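Local structure of hydroxymethyldihydropterin pyrophosphokinase-dihydropteroate synthase, putative (Plasmodium vivax, 5Z79) at residues Leu178-Lys189 against Arg204-Phe212; Glu394-Leu402 against Ile453-Cys464. The protein catalyses two successive steps of folate synthesis, pyrophosphorylation of 6-hydroxymethyl-7,8-dihydropterin and condensation of the product with 4-aminobenzoic acid to give dihydropteroate. One frame throughout, in Å; residues are numbered along the deposited sequence.

Contact 1: residues Leu178-Lys189 against Arg204-Phe212. With APC (diphosphomethylphosphonic acid adenosyl ester), chain H.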
loop_
_atom_site.group_PDB
_atom_site.type_symbol
_atom_site.label_atom_id
_atom_site.label_comp_id
_atom_site.label_asym_id
_atom_site.label_seq_id
_atom_site.Cartn_x
_atom_site.Cartn_y
_atom_site.Cartn_z
ATOM N N LEU A 178 -43.212 -13.287 -23.824
ATOM C CA LEU A 178 -42.669 -14.529 -23.332
ATOM C C LEU A 178 -42.474 -15.477 -24.470
ATOM O O LEU A 178 -41.516 -16.206 -24.502
ATOM C CB LEU A 178 -43.585 -15.169 -22.294
ATOM C CG LEU A 178 -43.087 -16.489 -21.707
ATOM C CD1 LEU A 178 -41.709 -16.354 -21.093
ATOM C CD2 LEU A 178 -44.075 -16.992 -20.681
ATOM N N VAL A 179 -43.389 -15.477 -25.418
ATOM C CA VAL A 179 -43.299 -16.394 -26.554
ATOM C C VAL A 179 -42.098 -16.020 -27.426
ATOM O O VAL A 179 -41.407 -16.882 -27.911
ATOM C CB VAL A 179 -44.632 -16.419 -27.347
ATOM C CG1 VAL A 179 -44.548 -17.341 -28.551
ATOM C CG2 VAL A 179 -45.760 -16.891 -26.452
ATOM N N ILE A 180 -41.838 -14.730 -27.570
ATOM C CA ILE A 180 -40.665 -14.225 -28.306
ATOM C C ILE A 180 -39.334 -14.499 -27.593
ATOM O O ILE A 180 -38.323 -14.716 -28.238
ATOM C CB ILE A 180 -40.825 -12.711 -28.580
ATOM C CG1 ILE A 180 -41.912 -12.486 -29.620
ATOM C CG2 ILE A 180 -39.549 -12.062 -29.089
ATOM C CD1 ILE A 180 -42.587 -11.138 -29.493
ATOM N N LEU A 181 -39.357 -14.480 -26.261
ATOM C CA LEU A 181 -38.226 -14.891 -25.436
ATOM C C LEU A 181 -37.990 -16.393 -25.528
ATOM O O LEU A 181 -36.884 -16.825 -25.738
ATOM C CB LEU A 181 -38.414 -14.442 -23.979
ATOM C CG LEU A 181 -38.509 -12.938 -23.681
ATOM C CD1 LEU A 181 -38.814 -12.723 -22.224
ATOM C CD2 LEU A 181 -37.270 -12.141 -24.042
ATOM N N LYS A 182 -39.011 -17.209 -25.415
ATOM C CA LYS A 182 -38.781 -18.626 -25.645
ATOM C C LYS A 182 -38.180 -18.922 -27.036
ATOM O O LYS A 182 -37.253 -19.740 -27.161
ATOM C CB LYS A 182 -40.066 -19.411 -25.476
ATOM C CG LYS A 182 -40.569 -19.446 -24.035
ATOM C CD LYS A 182 -39.644 -20.209 -23.088
ATOM C CE LYS A 182 -39.709 -19.696 -21.651
ATOM N NZ LYS A 182 -38.566 -18.756 -21.403
ATOM N N TYR A 183 -38.720 -18.254 -28.064
ATOM C CA TYR A 183 -38.209 -18.338 -29.435
ATOM C C TYR A 183 -36.718 -18.033 -29.490
ATOM O O TYR A 183 -35.974 -18.796 -30.062
ATOM C CB TYR A 183 -38.986 -17.376 -30.375
ATOM C CG TYR A 183 -38.731 -17.556 -31.898
ATOM C CD1 TYR A 183 -39.044 -18.742 -32.550
ATOM C CD2 TYR A 183 -38.193 -16.529 -32.669
ATOM C CE1 TYR A 183 -38.817 -18.905 -33.917
ATOM C CE2 TYR A 183 -37.957 -16.684 -34.030
ATOM C CZ TYR A 183 -38.271 -17.876 -34.659
ATOM O OH TYR A 183 -38.047 -18.034 -36.027
ATOM N N ILE A 184 -36.308 -16.905 -28.917
ATOM C CA ILE A 184 -34.899 -16.471 -28.860
ATOM C C ILE A 184 -33.992 -17.532 -28.210
ATOM O O ILE A 184 -33.079 -18.015 -28.836
ATOM C CB ILE A 184 -34.809 -15.097 -28.149
ATOM C CG1 ILE A 184 -35.275 -13.988 -29.135
ATOM C CG2 ILE A 184 -33.434 -14.827 -27.580
ATOM C CD1 ILE A 184 -35.751 -12.704 -28.473
ATOM N N GLU A 185 -34.273 -17.926 -26.975
ATOM C CA GLU A 185 -33.563 -19.024 -26.329
ATOM C C GLU A 185 -33.405 -20.197 -27.285
ATOM O O GLU A 185 -32.294 -20.637 -27.522
ATOM C CB GLU A 185 -34.305 -19.495 -25.045
ATOM C CG GLU A 185 -34.105 -18.662 -23.752
ATOM C CD GLU A 185 -35.010 -19.106 -22.569
ATOM O OE1 GLU A 185 -35.462 -20.270 -22.582
ATOM O OE2 GLU A 185 -35.280 -18.314 -21.615
ATOM N N GLN A 186 -34.493 -20.688 -27.854
ATOM C CA GLN A 186 -34.384 -21.863 -28.704
ATOM C C GLN A 186 -33.444 -21.609 -29.878
ATOM O O GLN A 186 -32.711 -22.504 -30.298
ATOM C CB GLN A 186 -35.765 -22.335 -29.168
ATOM C CG GLN A 186 -36.721 -22.670 -28.027
ATOM C CD GLN A 186 -36.149 -23.679 -27.041
ATOM O OE1 GLN A 186 -35.023 -24.148 -27.198
ATOM N NE2 GLN A 186 -36.928 -24.015 -26.020
ATOM N N ILE A 187 -33.468 -20.391 -30.403
ATOM C CA ILE A 187 -32.628 -20.040 -31.539
ATOM C C ILE A 187 -31.154 -20.230 -31.247
ATOM O O ILE A 187 -30.334 -20.206 -32.139
ATOM C CB ILE A 187 -32.894 -18.587 -32.000
ATOM C CG1 ILE A 187 -34.164 -18.534 -32.863
ATOM C CG2 ILE A 187 -31.757 -18.038 -32.857
ATOM C CD1 ILE A 187 -34.677 -17.133 -33.087
ATOM N N MET A 188 -30.828 -20.415 -29.987
ATOM C CA MET A 188 -29.470 -20.559 -29.558
ATOM C C MET A 188 -29.203 -22.026 -29.158
ATOM O O MET A 188 -28.168 -22.597 -29.522
ATOM C CB MET A 188 -29.212 -19.580 -28.394
ATOM C CG MET A 188 -29.674 -18.121 -28.639
ATOM S SD MET A 188 -28.919 -16.844 -27.556
ATOM C CE MET A 188 -30.284 -15.727 -27.408
ATOM N N LYS A 189 -30.160 -22.641 -28.445
ATOM C CA LYS A 189 -30.009 -23.998 -27.849
ATOM C C LYS A 189 -30.268 -25.107 -28.846
ATOM O O LYS A 189 -29.693 -25.105 -29.925
ATOM C CB LYS A 189 -30.983 -24.180 -26.686
ATOM C CG LYS A 189 -30.790 -23.173 -25.559
ATOM C CD LYS A 189 -31.847 -23.397 -24.485
ATOM C CE LYS A 189 -31.634 -22.440 -23.320
ATOM N NZ LYS A 189 -32.713 -22.485 -22.278
ATOM N N ARG A 204 -27.009 -24.131 -17.967
ATOM C CA ARG A 204 -28.193 -23.664 -18.657
ATOM C C ARG A 204 -27.653 -22.553 -19.558
ATOM O O ARG A 204 -27.157 -21.541 -19.097
ATOM C CB ARG A 204 -29.238 -23.195 -17.633
ATOM C CG ARG A 204 -29.231 -24.035 -16.328
ATOM C CD ARG A 204 -30.314 -23.595 -15.352
ATOM N NE ARG A 204 -31.537 -23.316 -16.111
ATOM C CZ ARG A 204 -31.968 -22.099 -16.486
ATOM N NH1 ARG A 204 -31.336 -20.964 -16.139
ATOM N NH2 ARG A 204 -33.081 -22.023 -17.207
ATOM N N MET A 205 -27.672 -22.778 -20.857
ATOM C CA MET A 205 -26.892 -21.915 -21.739
ATOM C C MET A 205 -27.243 -20.431 -21.706
ATOM O O MET A 205 -26.355 -19.579 -21.601
ATOM C CB MET A 205 -27.019 -22.361 -23.168
ATOM C CG MET A 205 -26.196 -21.426 -24.006
ATOM S SD MET A 205 -26.214 -21.848 -25.718
ATOM C CE MET A 205 -25.303 -20.410 -26.256
ATOM N N ILE A 206 -28.543 -20.156 -21.866
ATOM C CA ILE A 206 -29.095 -18.821 -21.716
ATOM C C ILE A 206 -30.496 -19.013 -21.137
ATOM O O ILE A 206 -31.135 -20.045 -21.372
ATOM C CB ILE A 206 -29.076 -18.050 -23.062
ATOM C CG1 ILE A 206 -29.770 -16.690 -22.983
ATOM C CG2 ILE A 206 -29.715 -18.880 -24.152
ATOM C CD1 ILE A 206 -28.992 -15.654 -22.229
ATOM N N ASP A 207 -30.928 -18.051 -20.316
ATOM C CA ASP A 207 -32.285 -18.017 -19.819
ATOM C C ASP A 207 -32.797 -16.609 -19.576
ATOM O O ASP A 207 -32.231 -15.896 -18.735
ATOM C CB ASP A 207 -32.413 -18.781 -18.518
ATOM C CG ASP A 207 -33.848 -19.234 -18.299
ATOM O OD1 ASP A 207 -34.305 -19.981 -19.225
ATOM O OD2 ASP A 207 -34.527 -18.848 -17.268
ATOM N N ILE A 208 -33.903 -16.255 -20.240
ATOM C CA ILE A 208 -34.403 -14.883 -20.256
ATOM C C ILE A 208 -35.834 -14.798 -19.741
ATOM O O ILE A 208 -36.776 -15.244 -20.417
ATOM C CB ILE A 208 -34.401 -14.275 -21.674
ATOM C CG1 ILE A 208 -33.064 -14.491 -22.399
ATOM C CG2 ILE A 208 -34.640 -12.777 -21.598
ATOM C CD1 ILE A 208 -33.171 -14.423 -23.901
ATOM N N ASP A 209 -36.003 -14.179 -18.570
ATOM C CA ASP A 209 -37.291 -14.099 -17.915
ATOM C C ASP A 209 -37.788 -12.644 -17.782
ATOM O O ASP A 209 -37.010 -11.705 -17.737
ATOM C CB ASP A 209 -37.208 -14.812 -16.562
ATOM C CG ASP A 209 -36.561 -16.258 -16.641
ATOM O OD1 ASP A 209 -36.959 -17.113 -17.486
ATOM O OD2 ASP A 209 -35.663 -16.565 -15.797
ATOM N N ILE A 210 -39.101 -12.473 -17.797
ATOM C CA ILE A 210 -39.742 -11.192 -17.598
ATOM C C ILE A 210 -40.009 -11.023 -16.148
ATOM O O ILE A 210 -40.777 -11.773 -15.555
ATOM C CB ILE A 210 -41.123 -11.085 -18.282
ATOM C CG1 ILE A 210 -41.051 -11.478 -19.763
ATOM C CG2 ILE A 210 -41.682 -9.665 -18.134
ATOM C CD1 ILE A 210 -42.266 -12.195 -20.283
ATOM N N LEU A 211 -39.388 -10.000 -15.603
ATOM C CA LEU A 211 -39.411 -9.711 -14.202
ATOM C C LEU A 211 -40.552 -8.774 -13.939
ATOM O O LEU A 211 -41.298 -8.973 -13.008
ATOM C CB LEU A 211 -38.124 -9.023 -13.808
ATOM C CG LEU A 211 -36.819 -9.799 -13.963
ATOM C CD1 LEU A 211 -35.688 -8.925 -13.460
ATOM C CD2 LEU A 211 -36.852 -11.124 -13.219
ATOM N N PHE A 212 -40.673 -7.730 -14.757
ATOM C CA PHE A 212 -41.775 -6.775 -14.670
ATOM C C PHE A 212 -42.241 -6.475 -16.058
ATOM O O PHE A 212 -41.443 -6.481 -16.989
ATOM C CB PHE A 212 -41.340 -5.467 -14.025
ATOM C CG PHE A 212 -41.089 -5.574 -12.556
ATOM C CD1 PHE A 212 -42.136 -5.807 -11.669
ATOM C CD2 PHE A 212 -39.828 -5.444 -12.060
ATOM C CE1 PHE A 212 -41.933 -5.907 -10.320
ATOM C CE2 PHE A 212 -39.603 -5.544 -10.705
ATOM C CZ PHE A 212 -40.661 -5.772 -9.830
HETATM P PG APC H . -35.824 -19.068 -13.512
HETATM O O1G APC H . -34.429 -18.621 -13.892
HETATM O O2G APC H . -36.873 -18.615 -14.501
HETATM O O3G APC H . -36.180 -18.733 -12.080
HETATM P PB APC H . -35.730 -21.684 -14.829
HETATM O O1B APC H . -35.133 -22.990 -14.376
HETATM O O2B APC H . -34.984 -20.981 -15.925
HETATM O O3B APC H . -35.830 -20.681 -13.594
HETATM P PA APC H . -37.789 -21.555 -17.091
HETATM O O1A APC H . -36.861 -22.369 -17.950
HETATM O O2A APC H . -37.725 -20.063 -17.288
HETATM C C3A APC H . -37.463 -21.946 -15.340
HETATM O "O5'" APC H . -39.281 -22.041 -17.395
HETATM C "C5'" APC H . -40.146 -22.746 -16.467
HETATM C "C4'" APC H . -41.516 -22.115 -16.486
HETATM O "O4'" APC H . -41.386 -20.713 -16.147
HETATM C "C3'" APC H . -42.271 -22.161 -17.824
HETATM O "O3'" APC H . -43.510 -22.829 -17.664
HETATM C "C2'" APC H . -42.455 -20.690 -18.225
HETATM O "O2'" APC H . -43.731 -20.388 -18.744
HETATM C "C1'" APC H . -42.296 -19.957 -16.902
HETATM N N9 APC H . -41.770 -18.604 -17.041
HETATM C C8 APC H . -40.597 -18.203 -17.637
HETATM N N7 APC H . -40.397 -16.905 -17.583
HETATM C C5 APC H . -41.505 -16.419 -16.901
HETATM C C6 APC H . -41.891 -15.120 -16.514
HETATM N N6 APC H . -41.176 -14.026 -16.755
HETATM N N1 APC H . -43.055 -14.992 -15.838
HETATM C C2 APC H . -43.768 -16.099 -15.590
HETATM N N3 APC H . -43.514 -17.365 -15.902
HETATM C C4 APC H . -42.353 -17.459 -16.563
#

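Contact 2: residues Glu394-Leu402 against Ile453-Cys464. With HH2 (6-hydroxymethylpterin-diphosphate), chain G.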
loop_
_atom_site.group_PDB
_atom_site.type_symbol
_atom_site.label_atom_id
_atom_site.label_comp_id
_atom_site.label_asym_id
_atom_site.label_seq_id
_atom_site.Cartn_x
_atom_site.Cartn_y
_atom_site.Cartn_z
ATOM N N GLU A 394 -4.517 12.844 -38.411
ATOM C CA GLU A 394 -4.711 11.808 -37.370
ATOM C C GLU A 394 -4.979 10.468 -38.024
ATOM O O GLU A 394 -4.424 9.459 -37.634
ATOM C CB GLU A 394 -5.915 12.187 -36.478
ATOM C CG GLU A 394 -6.051 11.491 -35.135
ATOM C CD GLU A 394 -7.441 11.607 -34.468
ATOM O OE1 GLU A 394 -8.447 11.958 -35.158
ATOM O OE2 GLU A 394 -7.552 11.335 -33.246
ATOM N N ARG A 395 -5.904 10.450 -38.956
ATOM C CA ARG A 395 -6.321 9.235 -39.619
ATOM C C ARG A 395 -5.264 8.595 -40.424
ATOM O O ARG A 395 -5.128 7.404 -40.455
ATOM C CB ARG A 395 -7.512 9.539 -40.501
ATOM C CG ARG A 395 -8.151 8.339 -41.144
ATOM C CD ARG A 395 -7.655 8.175 -42.544
ATOM N NE ARG A 395 -7.985 6.889 -43.098
ATOM C CZ ARG A 395 -7.312 6.357 -44.082
ATOM N NH1 ARG A 395 -6.295 7.001 -44.550
ATOM N NH2 ARG A 395 -7.635 5.197 -44.573
ATOM N N ASP A 396 -4.516 9.419 -41.158
ATOM C CA ASP A 396 -3.454 8.922 -42.030
ATOM C C ASP A 396 -2.396 8.216 -41.202
ATOM O O ASP A 396 -1.895 7.156 -41.577
ATOM C CB ASP A 396 -2.826 10.069 -42.822
ATOM C CG ASP A 396 -3.694 10.521 -43.981
ATOM O OD1 ASP A 396 -4.775 9.928 -44.181
ATOM O OD2 ASP A 396 -3.294 11.467 -44.692
ATOM N N LEU A 397 -2.063 8.818 -40.068
ATOM C CA LEU A 397 -1.125 8.242 -39.153
ATOM C C LEU A 397 -1.536 6.936 -38.550
ATOM O O LEU A 397 -0.773 6.042 -38.560
ATOM C CB LEU A 397 -0.880 9.222 -38.030
ATOM C CG LEU A 397 -0.052 10.403 -38.461
ATOM C CD1 LEU A 397 -0.253 11.601 -37.588
ATOM C CD2 LEU A 397 1.397 10.037 -38.568
ATOM N N VAL A 398 -2.783 6.785 -38.161
ATOM C CA VAL A 398 -3.201 5.628 -37.391
ATOM C C VAL A 398 -3.593 4.419 -38.241
ATOM O O VAL A 398 -3.432 3.266 -37.819
ATOM C CB VAL A 398 -4.322 6.055 -36.439
ATOM C CG1 VAL A 398 -5.141 4.886 -35.920
ATOM C CG2 VAL A 398 -3.701 6.816 -35.287
ATOM N N MET A 399 -4.099 4.655 -39.441
ATOM C CA MET A 399 -4.642 3.543 -40.208
ATOM C C MET A 399 -3.610 2.539 -40.666
ATOM O O MET A 399 -3.791 1.366 -40.433
ATOM C CB MET A 399 -5.514 4.023 -41.378
ATOM C CG MET A 399 -6.919 4.365 -40.898
ATOM S SD MET A 399 -7.755 3.085 -39.904
ATOM C CE MET A 399 -7.885 1.839 -41.176
ATOM N N PRO A 400 -2.516 2.992 -41.283
ATOM C CA PRO A 400 -1.547 1.992 -41.773
ATOM C C PRO A 400 -1.028 1.064 -40.647
ATOM O O PRO A 400 -0.712 -0.102 -40.898
ATOM C CB PRO A 400 -0.402 2.843 -42.347
ATOM C CG PRO A 400 -0.751 4.278 -42.098
ATOM C CD PRO A 400 -1.937 4.344 -41.196
ATOM N N VAL A 401 -0.979 1.600 -39.423
ATOM C CA VAL A 401 -0.541 0.869 -38.245
ATOM C C VAL A 401 -1.540 -0.175 -37.851
ATOM O O VAL A 401 -1.196 -1.346 -37.743
ATOM C CB VAL A 401 -0.366 1.775 -37.012
ATOM C CG1 VAL A 401 0.230 0.971 -35.870
ATOM C CG2 VAL A 401 0.524 2.966 -37.314
ATOM N N LEU A 402 -2.772 0.259 -37.613
ATOM C CA LEU A 402 -3.781 -0.628 -37.101
ATOM C C LEU A 402 -3.996 -1.800 -38.031
ATOM O O LEU A 402 -4.249 -2.910 -37.584
ATOM C CB LEU A 402 -5.076 0.126 -36.886
ATOM C CG LEU A 402 -5.176 0.996 -35.624
ATOM C CD1 LEU A 402 -6.427 1.866 -35.618
ATOM C CD2 LEU A 402 -5.157 0.147 -34.353
ATOM N N ILE A 453 -8.421 2.822 -28.954
ATOM C CA ILE A 453 -8.059 3.920 -29.838
ATOM C C ILE A 453 -8.487 5.230 -29.207
ATOM O O ILE A 453 -9.648 5.435 -28.839
ATOM C CB ILE A 453 -8.632 3.753 -31.252
ATOM C CG1 ILE A 453 -8.624 5.070 -32.022
ATOM C CG2 ILE A 453 -10.055 3.216 -31.201
ATOM C CD1 ILE A 453 -7.394 5.272 -32.844
ATOM N N ASP A 454 -7.507 6.117 -29.092
ATOM C CA ASP A 454 -7.639 7.364 -28.367
ATOM C C ASP A 454 -7.953 8.511 -29.348
ATOM O O ASP A 454 -7.055 9.067 -29.979
ATOM C CB ASP A 454 -6.325 7.598 -27.616
ATOM C CG ASP A 454 -6.243 8.992 -26.969
ATOM O OD1 ASP A 454 -7.286 9.746 -27.061
ATOM O OD2 ASP A 454 -5.137 9.307 -26.391
ATOM N N THR A 455 -9.240 8.842 -29.480
ATOM C CA THR A 455 -9.701 9.821 -30.468
ATOM C C THR A 455 -11.077 10.262 -30.107
ATOM O O THR A 455 -11.768 9.532 -29.427
ATOM C CB THR A 455 -9.758 9.220 -31.894
ATOM O OG1 THR A 455 -10.157 10.229 -32.852
ATOM C CG2 THR A 455 -10.720 8.039 -31.952
ATOM N N VAL A 456 -11.468 11.443 -30.572
ATOM C CA VAL A 456 -12.841 11.924 -30.467
ATOM C C VAL A 456 -13.514 12.106 -31.826
ATOM O O VAL A 456 -14.479 12.871 -31.948
ATOM C CB VAL A 456 -12.949 13.256 -29.704
ATOM C CG1 VAL A 456 -12.619 13.074 -28.248
ATOM C CG2 VAL A 456 -12.075 14.316 -30.304
ATOM N N ASN A 457 -13.034 11.386 -32.840
ATOM C CA ASN A 457 -13.438 11.600 -34.248
ATOM C C ASN A 457 -14.400 10.528 -34.775
ATOM O O ASN A 457 -14.026 9.396 -35.034
ATOM C CB ASN A 457 -12.174 11.630 -35.106
ATOM C CG ASN A 457 -12.414 12.137 -36.517
ATOM O OD1 ASN A 457 -13.144 11.543 -37.306
ATOM N ND2 ASN A 457 -11.769 13.232 -36.848
ATOM N N TYR A 458 -15.647 10.903 -34.968
ATOM C CA TYR A 458 -16.597 9.976 -35.531
ATOM C C TYR A 458 -16.053 9.250 -36.779
ATOM O O TYR A 458 -16.086 8.027 -36.841
ATOM C CB TYR A 458 -17.893 10.702 -35.861
ATOM C CG TYR A 458 -18.998 9.787 -36.354
ATOM C CD1 TYR A 458 -19.116 9.476 -37.682
ATOM C CD2 TYR A 458 -19.916 9.232 -35.470
ATOM C CE1 TYR A 458 -20.094 8.629 -38.121
ATOM C CE2 TYR A 458 -20.918 8.399 -35.908
ATOM C CZ TYR A 458 -20.989 8.096 -37.238
ATOM O OH TYR A 458 -22.003 7.278 -37.702
ATOM N N ASP A 459 -15.570 9.989 -37.773
ATOM C CA ASP A 459 -15.116 9.371 -39.001
ATOM C C ASP A 459 -13.994 8.339 -38.757
ATOM O O ASP A 459 -13.992 7.253 -39.322
ATOM C CB ASP A 459 -14.656 10.444 -39.988
ATOM C CG ASP A 459 -15.820 11.157 -40.703
ATOM O OD1 ASP A 459 -16.998 10.914 -40.354
ATOM O OD2 ASP A 459 -15.543 11.970 -41.633
ATOM N N LEU A 460 -13.036 8.650 -37.902
ATOM C CA LEU A 460 -12.000 7.665 -37.586
ATOM C C LEU A 460 -12.533 6.421 -36.855
ATOM O O LEU A 460 -12.240 5.299 -37.225
ATOM C CB LEU A 460 -10.845 8.297 -36.809
ATOM C CG LEU A 460 -9.679 7.356 -36.476
ATOM C CD1 LEU A 460 -9.241 6.499 -37.656
ATOM C CD2 LEU A 460 -8.502 8.165 -35.940
ATOM N N PHE A 461 -13.337 6.600 -35.837
ATOM C CA PHE A 461 -13.837 5.418 -35.137
ATOM C C PHE A 461 -14.749 4.583 -36.038
ATOM O O PHE A 461 -14.800 3.366 -35.949
ATOM C CB PHE A 461 -14.544 5.783 -33.828
ATOM C CG PHE A 461 -14.863 4.596 -32.980
ATOM C CD1 PHE A 461 -13.852 3.829 -32.433
ATOM C CD2 PHE A 461 -16.173 4.220 -32.735
ATOM C CE1 PHE A 461 -14.140 2.720 -31.660
ATOM C CE2 PHE A 461 -16.452 3.113 -31.942
ATOM C CZ PHE A 461 -15.431 2.365 -31.409
ATOM N N LYS A 462 -15.476 5.253 -36.916
ATOM C CA LYS A 462 -16.307 4.564 -37.884
ATOM C C LYS A 462 -15.431 3.628 -38.682
ATOM O O LYS A 462 -15.717 2.451 -38.812
ATOM C CB LYS A 462 -16.960 5.563 -38.808
ATOM C CG LYS A 462 -18.117 4.974 -39.564
ATOM C CD LYS A 462 -18.277 5.706 -40.899
ATOM C CE LYS A 462 -19.597 5.375 -41.580
ATOM N NZ LYS A 462 -20.736 5.310 -40.600
ATOM N N GLU A 463 -14.324 4.156 -39.177
ATOM C CA GLU A 463 -13.473 3.377 -40.035
ATOM C C GLU A 463 -12.877 2.226 -39.242
ATOM O O GLU A 463 -12.914 1.094 -39.691
ATOM C CB GLU A 463 -12.409 4.271 -40.654
ATOM C CG GLU A 463 -11.547 3.624 -41.722
ATOM C CD GLU A 463 -10.693 4.643 -42.458
ATOM O OE1 GLU A 463 -10.724 5.858 -42.147
ATOM O OE2 GLU A 463 -9.989 4.223 -43.376
ATOM N N CYS A 464 -12.364 2.524 -38.052
ATOM C CA CYS A 464 -11.744 1.513 -37.196
ATOM C C CYS A 464 -12.654 0.339 -36.951
ATOM O O CYS A 464 -12.306 -0.807 -37.247
ATOM C CB CYS A 464 -11.391 2.109 -35.845
ATOM S SG CYS A 464 -9.855 3.051 -35.927
HETATM N N1 HH2 G . -3.693 11.135 -21.224
HETATM C C2 HH2 G . -3.113 11.300 -22.438
HETATM C C3 HH2 G . -3.643 10.688 -23.570
HETATM N N4 HH2 G . -4.735 9.913 -23.502
HETATM N N5 HH2 G . -6.444 8.940 -22.222
HETATM C C6 HH2 G . -7.044 8.761 -21.021
HETATM N N6 HH2 G . -8.157 7.983 -20.955
HETATM N N7 HH2 G . -6.588 9.327 -19.884
HETATM C C8 HH2 G . -5.500 10.110 -19.841
HETATM O O8 HH2 G . -5.109 10.603 -18.750
HETATM C C9 HH2 G . -4.791 10.363 -21.119
HETATM C C10 HH2 G . -5.348 9.714 -22.324
HETATM C C11 HH2 G . -1.846 12.118 -22.583
HETATM O O4 HH2 G . -0.686 11.230 -22.590
HETATM P P1 HH2 G . 0.260 10.895 -23.876
HETATM O O1P HH2 G . 1.623 10.437 -23.461
HETATM O O2P HH2 G . -0.480 10.084 -24.935
HETATM O O3P HH2 G . 0.483 12.394 -24.430
HETATM P P2 HH2 G . -0.150 12.977 -25.804
HETATM O O4P HH2 G . -0.093 11.857 -26.844
HETATM O O5P HH2 G . 0.747 14.183 -26.000
HETATM O O6P HH2 G . -1.580 13.325 -25.459
#

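Contact 1: residues Leu178-Lys189 against Arg204-Phe212
Ile208 is the main bump of the strand, and helix 178-188 receives it between Leu181 and Ile184. Its CG2, anti to the backbone N, lies 3.6 Å from CD2 of Leu181. Its CD1 branches off at about a right angle, to CG2 of Ile184. Leu181 forks over the strand: while CD2 takes Ile208, CD1 reaches CG1 of Ile210. The CD1 tip of Ile210 fits against CB of Leu178. At the far end SD of Met188 lies 4.0 Å from CG2 of Ile206. Helix and strand run antiparallel (174°), axes 8.5 Å apart. This is the ferredoxin-like alpha-beta core of the HPPK domain, where helices 174-188 and 27-42 cover the sheet and 207-213 is an outermost strand within this chain. A polar seam follows the apolar row. The extended chain of Glu185 brings OE2 to N of Ile208, a nearly straight 2.8 Å bond. NZ of Lys182 makes a salt bridge to OE2 of Glu185, and NZ of Lys189 one to OE1. OD1 of Asp207 is 3.1 Å from OE2 of Glu185, both acceptors, and salt-bridged to NH2 of Arg204. Beyond, CD1 of Leu178 touches N7 of the nucleotide analogue, whose N6 donates to O of Ile210.

Contact 2: residues Glu394-Leu402 against Ile453-Cys464
Arg395 and Glu463 join the two helices by a side-on salt bridge. NE of Arg395 bonds to OE1 of Glu463, and NH2 of Arg395 bonds to OE2 of Glu463 at 2.8 Å. Both bonds lie near the guanidinium plane, and the planes of the two groups differ by only 19°. Such a two-point grip fixes the rotation of both groups. NH1 of Arg395 has a weaker bond to Asp396. The bend at chi2 (-98°) turns the arginine along its own helix, and CB of Met399 lies over one face of its guanidinium. These charged residues form the more open side of the contact, and both Arg395 and Glu463 are partly exposed.

The packing is closer on the buried side. CD1 of Leu402 lies 3.6 Å from SG of Cys464. CG1 of Val398 meets CD1 of Ile453 at 3.8 Å. Leu460 reaches from helix 458-466 to helix 394-418, its CD1 toward CG of Arg395 and its CD2 against the carboxylate of Glu394.

The Glu394 end is partly exposed again. OG1 of Thr455 donates to OE2 of Glu394 at 2.9 Å and accepts from N of Asn457 in an ST turn. Asn457 in turn caps helix 458-466 through OD1, which accepts from N of Leu460. Glu394 thus bonds to the turn just after Asp454, whose OD2 is 3.0 Å from N4 of the bound pterin.

The helix segments run nearly parallel, at 14°, with axes 10.6 Å apart. Both belong to the outer layer of the DHPS TIM barrel. Strand 450-454 lies between the parallel strands 374-378 and 472-475, and Val398 also packs on Ile377 of the former.

Contact 1 and contact 2 belong to the two enzymes of one chain, HPPK and DHPS. They follow each other along the sequence. Their centres are 38 Å apart, and their nearest atoms about 24 Å. Contact 1 packs a helix on a strand; contact 2 packs a helix on another helix and on the end of a strand. In contact 1, Arg204, Asp207 and Asp209 lie by the phosphates of the nucleotide analogue, and the side chain of Asp207 is about 6 Å from the bound pterine. In contact 2, the side chain of Asp454 is about 4 Å from a magnesium ion and about 8 Å from 4-aminobenzoic acid. The pterin diphosphate made at the first site is the substrate of the second.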